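Local coordinates for disease resistance protein RRS1 (Arabidopsis thaliana, PDB 7P8K) that binds W-box DNA through this WRKY domain and acts in resistance to fungal and bacterial pathogens, at residues His48-Thr53 with Ser72-Pro77; Phe35-Tyr40 with Thr53-Arg58. All coordinates share one frame; numbering follows the deposited sequence.

Interaction 1. Residues His48-Thr53 with Ser72-Pro77; sequences HGCKAT and SEHNHP. With ZN (zinc ion), chain C.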
loop_
_atom_site.group_PDB
_atom_site.type_symbol
_atom_site.label_atom_id
_atom_site.label_comp_id
_atom_site.label_asym_id
_atom_site.label_seq_id
_atom_site.Cartn_x
_atom_site.Cartn_y
_atom_site.Cartn_z
ATOM N N HIS A 48 4.234 1.165 -17.605
ATOM C CA HIS A 48 5.689 0.919 -17.820
ATOM C C HIS A 48 6.188 -0.293 -17.016
ATOM O O HIS A 48 7.367 -0.652 -17.180
ATOM C CB HIS A 48 6.499 2.179 -17.473
ATOM C CG HIS A 48 6.221 3.357 -18.351
ATOM N ND1 HIS A 48 4.943 3.829 -18.581
ATOM C CD2 HIS A 48 7.048 4.178 -19.036
ATOM C CE1 HIS A 48 4.996 4.877 -19.379
ATOM N NE2 HIS A 48 6.277 5.115 -19.669
ATOM N N GLY A 49 5.344 -0.898 -16.175
ATOM C CA GLY A 49 5.693 -2.084 -15.367
ATOM C C GLY A 49 6.518 -1.735 -14.136
ATOM O O GLY A 49 7.119 -2.658 -13.551
ATOM N N CYS A 50 6.549 -0.459 -13.740
ATOM C CA CYS A 50 7.410 0.061 -12.643
ATOM C C CYS A 50 7.097 -0.672 -11.327
ATOM O O CYS A 50 5.908 -0.920 -11.037
ATOM C CB CYS A 50 7.237 1.568 -12.492
ATOM S SG CYS A 50 8.586 2.341 -11.571
ATOM N N LYS A 51 8.143 -1.025 -10.576
ATOM C CA LYS A 51 8.067 -1.795 -9.303
ATOM C C LYS A 51 8.100 -0.837 -8.109
ATOM O O LYS A 51 7.672 -1.247 -7.023
ATOM C CB LYS A 51 9.257 -2.751 -9.170
ATOM C CG LYS A 51 9.157 -4.073 -9.919
ATOM C CD LYS A 51 10.519 -4.718 -10.173
ATOM C CE LYS A 51 11.418 -4.803 -8.951
ATOM N NZ LYS A 51 12.774 -5.296 -9.300
ATOM N N ALA A 52 8.611 0.381 -8.317
ATOM C CA ALA A 52 8.960 1.364 -7.266
ATOM C C ALA A 52 7.750 1.631 -6.369
ATOM O O ALA A 52 6.621 1.718 -6.893
ATOM C CB ALA A 52 9.455 2.641 -7.900
ATOM N N THR A 53 7.999 1.765 -5.065
ATOM C CA THR A 53 7.007 2.134 -4.024
ATOM C C THR A 53 7.692 3.000 -2.964
ATOM O O THR A 53 8.932 2.997 -2.901
ATOM C CB THR A 53 6.380 0.889 -3.386
ATOM O OG1 THR A 53 7.453 0.031 -2.996
ATOM C CG2 THR A 53 5.439 0.156 -4.317
ATOM N N SER A 72 12.688 -0.072 -4.096
ATOM C CA SER A 72 12.912 -0.371 -5.542
ATOM C C SER A 72 13.097 0.912 -6.354
ATOM O O SER A 72 12.342 1.855 -6.154
ATOM C CB SER A 72 11.805 -1.209 -6.117
ATOM O OG SER A 72 11.688 -2.425 -5.399
ATOM N N GLU A 73 14.059 0.916 -7.274
ATOM C CA GLU A 73 14.308 2.041 -8.209
ATOM C C GLU A 73 13.266 1.972 -9.334
ATOM O O GLU A 73 12.675 0.887 -9.530
ATOM C CB GLU A 73 15.744 1.962 -8.730
ATOM C CG GLU A 73 16.421 3.314 -8.839
ATOM C CD GLU A 73 17.893 3.280 -8.471
ATOM O OE1 GLU A 73 18.236 3.734 -7.352
ATOM O OE2 GLU A 73 18.688 2.790 -9.295
ATOM N N HIS A 74 13.039 3.087 -10.035
ATOM C CA HIS A 74 12.079 3.182 -11.169
ATOM C C HIS A 74 12.725 2.609 -12.431
ATOM O O HIS A 74 13.950 2.742 -12.562
ATOM C CB HIS A 74 11.640 4.630 -11.410
ATOM C CG HIS A 74 10.836 5.209 -10.299
ATOM N ND1 HIS A 74 9.461 5.269 -10.340
ATOM C CD2 HIS A 74 11.209 5.774 -9.132
ATOM C CE1 HIS A 74 9.020 5.832 -9.233
ATOM N NE2 HIS A 74 10.072 6.151 -8.478
ATOM N N ASN A 75 11.916 2.028 -13.320
ATOM C CA ASN A 75 12.350 1.493 -14.637
ATOM C C ASN A 75 11.995 2.509 -15.736
ATOM O O ASN A 75 11.523 2.091 -16.827
ATOM C CB ASN A 75 11.747 0.111 -14.891
ATOM C CG ASN A 75 10.255 0.174 -15.115
ATOM O OD1 ASN A 75 9.612 1.139 -14.714
ATOM N ND2 ASN A 75 9.703 -0.837 -15.763
ATOM N N HIS A 76 12.245 3.794 -15.469
ATOM C CA HIS A 76 11.989 4.926 -16.397
ATOM C C HIS A 76 12.625 6.180 -15.807
ATOM O O HIS A 76 12.935 6.209 -14.620
ATOM C CB HIS A 76 10.482 5.090 -16.638
ATOM C CG HIS A 76 9.691 5.187 -15.377
ATOM N ND1 HIS A 76 9.599 6.363 -14.653
ATOM C CD2 HIS A 76 8.982 4.262 -14.695
ATOM C CE1 HIS A 76 8.866 6.156 -13.581
ATOM N NE2 HIS A 76 8.473 4.872 -13.586
ATOM N N PRO A 77 12.848 7.245 -16.606
ATOM C CA PRO A 77 13.307 8.521 -16.060
ATOM C C PRO A 77 12.126 9.230 -15.388
ATOM O O PRO A 77 10.999 8.844 -15.664
ATOM C CB PRO A 77 13.767 9.282 -17.305
ATOM C CG PRO A 77 12.843 8.764 -18.390
ATOM C CD PRO A 77 12.633 7.299 -18.061
HETATM ZN ZN ZN C . 8.320 4.634 -11.524
#

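Interaction 2. Residues Phe35-Tyr40 with Thr53-Arg58; sequences FPRGYY and TKQVQR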
loop_
_atom_site.group_PDB
_atom_site.type_symbol
_atom_site.label_atom_id
_atom_site.label_comp_id
_atom_site.label_asym_id
_atom_site.label_seq_id
_atom_site.Cartn_x
_atom_site.Cartn_y
_atom_site.Cartn_z
ATOM N N PHE A 35 -1.637 9.928 12.941
ATOM C CA PHE A 35 -1.138 10.047 11.549
ATOM C C PHE A 35 -0.921 8.658 10.962
ATOM O O PHE A 35 0.001 7.953 11.364
ATOM C CB PHE A 35 0.158 10.857 11.494
ATOM C CG PHE A 35 -0.022 12.263 10.994
ATOM C CD1 PHE A 35 -0.408 12.498 9.683
ATOM C CD2 PHE A 35 0.201 13.349 11.829
ATOM C CE1 PHE A 35 -0.569 13.792 9.213
ATOM C CE2 PHE A 35 0.038 14.642 11.359
ATOM C CZ PHE A 35 -0.348 14.861 10.053
ATOM N N PRO A 36 -1.762 8.222 10.000
ATOM C CA PRO A 36 -1.555 6.949 9.315
ATOM C C PRO A 36 -0.409 6.980 8.292
ATOM O O PRO A 36 -0.193 8.006 7.674
ATOM C CB PRO A 36 -2.888 6.718 8.593
ATOM C CG PRO A 36 -3.419 8.103 8.344
ATOM C CD PRO A 36 -2.987 8.907 9.553
ATOM N N ARG A 37 0.274 5.846 8.121
ATOM C CA ARG A 37 1.338 5.665 7.105
ATOM C C ARG A 37 0.664 5.504 5.741
ATOM O O ARG A 37 -0.292 4.711 5.646
ATOM C CB ARG A 37 2.206 4.450 7.436
ATOM C CG ARG A 37 3.393 4.255 6.502
ATOM C CD ARG A 37 4.104 2.942 6.771
ATOM N NE ARG A 37 4.468 2.825 8.179
ATOM C CZ ARG A 37 4.440 1.699 8.887
ATOM N NH1 ARG A 37 4.777 1.716 10.165
ATOM N NH2 ARG A 37 4.057 0.564 8.329
ATOM N N GLY A 38 1.140 6.257 4.749
ATOM C CA GLY A 38 0.689 6.188 3.348
ATOM C C GLY A 38 1.553 5.238 2.537
ATOM O O GLY A 38 2.804 5.337 2.618
ATOM N N TYR A 39 0.912 4.331 1.800
ATOM C CA TYR A 39 1.576 3.359 0.907
ATOM C C TYR A 39 1.308 3.802 -0.526
ATOM O O TYR A 39 0.122 3.828 -0.915
ATOM C CB TYR A 39 1.080 1.942 1.190
ATOM C CG TYR A 39 1.412 1.419 2.563
ATOM C CD1 TYR A 39 0.801 1.934 3.694
ATOM C CD2 TYR A 39 2.319 0.381 2.735
ATOM C CE1 TYR A 39 1.089 1.442 4.956
ATOM C CE2 TYR A 39 2.618 -0.123 3.991
ATOM C CZ TYR A 39 1.991 0.401 5.107
ATOM O OH TYR A 39 2.272 -0.091 6.350
ATOM N N TYR A 40 2.374 4.152 -1.255
ATOM C CA TYR A 40 2.337 4.746 -2.619
ATOM C C TYR A 40 3.120 3.866 -3.601
ATOM O O TYR A 40 4.231 3.396 -3.235
ATOM C CB TYR A 40 2.932 6.157 -2.601
ATOM C CG TYR A 40 2.200 7.155 -1.737
ATOM C CD1 TYR A 40 2.456 7.236 -0.378
ATOM C CD2 TYR A 40 1.257 8.022 -2.271
ATOM C CE1 TYR A 40 1.796 8.145 0.429
ATOM C CE2 TYR A 40 0.593 8.947 -1.479
ATOM C CZ TYR A 40 0.863 9.008 -0.123
ATOM O OH TYR A 40 0.218 9.902 0.683
ATOM N N THR A 53 7.999 1.765 -5.065
ATOM C CA THR A 53 7.007 2.134 -4.024
ATOM C C THR A 53 7.692 3.000 -2.964
ATOM O O THR A 53 8.932 2.997 -2.901
ATOM C CB THR A 53 6.380 0.889 -3.386
ATOM O OG1 THR A 53 7.453 0.031 -2.996
ATOM C CG2 THR A 53 5.439 0.156 -4.317
ATOM N N LYS A 54 6.907 3.726 -2.171
ATOM C CA LYS A 54 7.425 4.527 -1.033
ATOM C C LYS A 54 6.383 4.530 0.079
ATOM O O LYS A 54 5.183 4.473 -0.226
ATOM C CB LYS A 54 7.803 5.943 -1.483
ATOM C CG LYS A 54 6.659 6.913 -1.766
ATOM C CD LYS A 54 7.113 8.371 -1.783
ATOM C CE LYS A 54 6.013 9.352 -2.126
ATOM N NZ LYS A 54 6.525 10.740 -2.225
ATOM N N GLN A 55 6.842 4.584 1.321
ATOM C CA GLN A 55 5.971 4.686 2.519
ATOM C C GLN A 55 6.271 6.010 3.217
ATOM O O GLN A 55 7.458 6.300 3.462
ATOM C CB GLN A 55 6.188 3.484 3.428
ATOM C CG GLN A 55 5.622 2.203 2.846
ATOM C CD GLN A 55 5.868 1.023 3.750
ATOM O OE1 GLN A 55 6.308 1.161 4.888
ATOM N NE2 GLN A 55 5.590 -0.162 3.241
ATOM N N VAL A 56 5.222 6.778 3.502
ATOM C CA VAL A 56 5.315 8.177 3.997
ATOM C C VAL A 56 4.664 8.231 5.376
ATOM O O VAL A 56 3.522 7.773 5.496
ATOM C CB VAL A 56 4.643 9.151 3.011
ATOM C CG1 VAL A 56 4.947 10.600 3.367
ATOM C CG2 VAL A 56 5.038 8.856 1.571
ATOM N N GLN A 57 5.381 8.772 6.361
ATOM C CA GLN A 57 4.939 8.887 7.773
ATOM C C GLN A 57 5.154 10.321 8.249
ATOM O O GLN A 57 6.301 10.792 8.217
ATOM C CB GLN A 57 5.749 7.946 8.665
ATOM C CG GLN A 57 5.311 7.970 10.119
ATOM C CD GLN A 57 3.993 7.257 10.268
ATOM O OE1 GLN A 57 3.906 6.046 10.090
ATOM N NE2 GLN A 57 2.952 8.013 10.574
ATOM N N ARG A 58 4.086 10.982 8.678
ATOM C CA ARG A 58 4.170 12.292 9.362
ATOM C C ARG A 58 4.029 12.039 10.865
ATOM O O ARG A 58 3.527 10.966 11.236
ATOM C CB ARG A 58 3.110 13.237 8.796
ATOM C CG ARG A 58 3.562 14.690 8.755
ATOM C CD ARG A 58 2.760 15.550 7.794
ATOM N NE ARG A 58 2.801 15.033 6.429
ATOM C CZ ARG A 58 2.438 15.712 5.346
ATOM N NH1 ARG A 58 2.000 16.958 5.453
ATOM N NH2 ARG A 58 2.524 15.143 4.155
#

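Interaction 1. Residues His48-Thr53 with Ser72-Pro77
C50 from one loop and H74 and H76 from the other meet at a zinc ion, and C42, at the end of strand 37-42, supplies the fourth ligand. In C50, SG, anti to the backbone N and beside the carbonyl carbon (chi1 -162°), binds the metal at 2.3 Å. The two histidines use different nitrogens: H74 offers ND1, the nitrogen next to its CB, so its CB is drawn in close to the ion, whereas H76 binds through the far nitrogen, with NE2 2.1 Å from zinc. That choice leaves ND1 of H76 on the other side of its ring, where it donates a nearly straight bond to the O of P77, lying in the ring plane; the bond helps fix the ring's rotation. H76 starts from CG wedged between its own backbone N and carbonyl carbon (chi1 52°), which sets the imidazole beside C50, whose CB lies at the ring's edge. The H74 ring is backed by A52, whose CB sits over the middle of one face, 3.5 Å from the ring centroid, in a CH-pi contact; W20 stacks on the same imidazole.

N75, between the two histidines, turns its amide toward the first loop. Its ND2 bonds to the O of H48 at 2.7 Å, approaching from above the carbonyl plane, while OD1 rests 3.2 Å from CA of C50. H48 and H76 set their rings obliquely to each other, and both meet Y44 edge-to-face. With two cysteines followed by the H-N-H sequence, this is a C2H2 zinc site characteristic of the WRKY domain, tying the loop before strand 53-58 to the segment following strand 66-71.

Interaction 2. Residues Phe35-Tyr40 with Thr53-Arg58
Y39 and Q55 face each other as a non-hydrogen-bonded pair in the antiparallel hairpin of strands 37-42 and 53-58, the middle two strands of the WRKY domain's four-stranded sheet. The hydrogen-bonded pairs G38-V56 and Y40-K54 flank them, each closed by two backbone bonds; G38 N to V56 O is 2.9 Å. Along Q55, CB lies near the O of G38 and CD of R37, and CG comes alongside the ring of Y39. The extended chain carries the amide past the CD2-CE2 side of that ring, tilted 52° to it: CD is 3.5 Å from CE2 of Y39, NE2 lies near CE2 and CD2, and OE1 is 3.4 Å from CD of R37. The bend of R37 at chi3 (-53°) turns the guanidinium back along its own strand, and NH2 bonds to the OH of Y39, a hydroxyl that is also hydrogen-bonded to E44 of the Avirulence protein chain.

On the other face of the sheet CE1 of Y40 touches CG2 of V56 at 3.5 Å, the two side chains crossing at about a right angle, close to where G38 has no side chain. K54 sends its ammonium group to a salt bridge with D18. Toward the open end of the hairpin, CB of R58 sits over the centre of the F35 ring. There the bend of Q57 at chi2 (73°) directs NE2 to two carbonyls at once, the O of F35 and the O of R58, each 3.1 Å from it.

In the fold
Interaction 2 lies within the sheet, interaction 1 beyond the end of its strands; they share T53, where the zinc-site loop passes into strand 53-58, and their centres are about 18 Å apart. Both are surface contacts, but interaction 2 lies nearer the middle of the chain, about 5 Å from its centre against 13 Å. Interaction 2 joins neighbouring strands through regular backbone bonding, with side chains on both faces and an effector chain touching one of them. Interaction 1 joins two irregular loops, held mainly by metal ligation and one side-chain to backbone bond, with no strand pairing. Strand 37-42 serves both: it pairs in the hairpin and ends at C42, a zinc ligand.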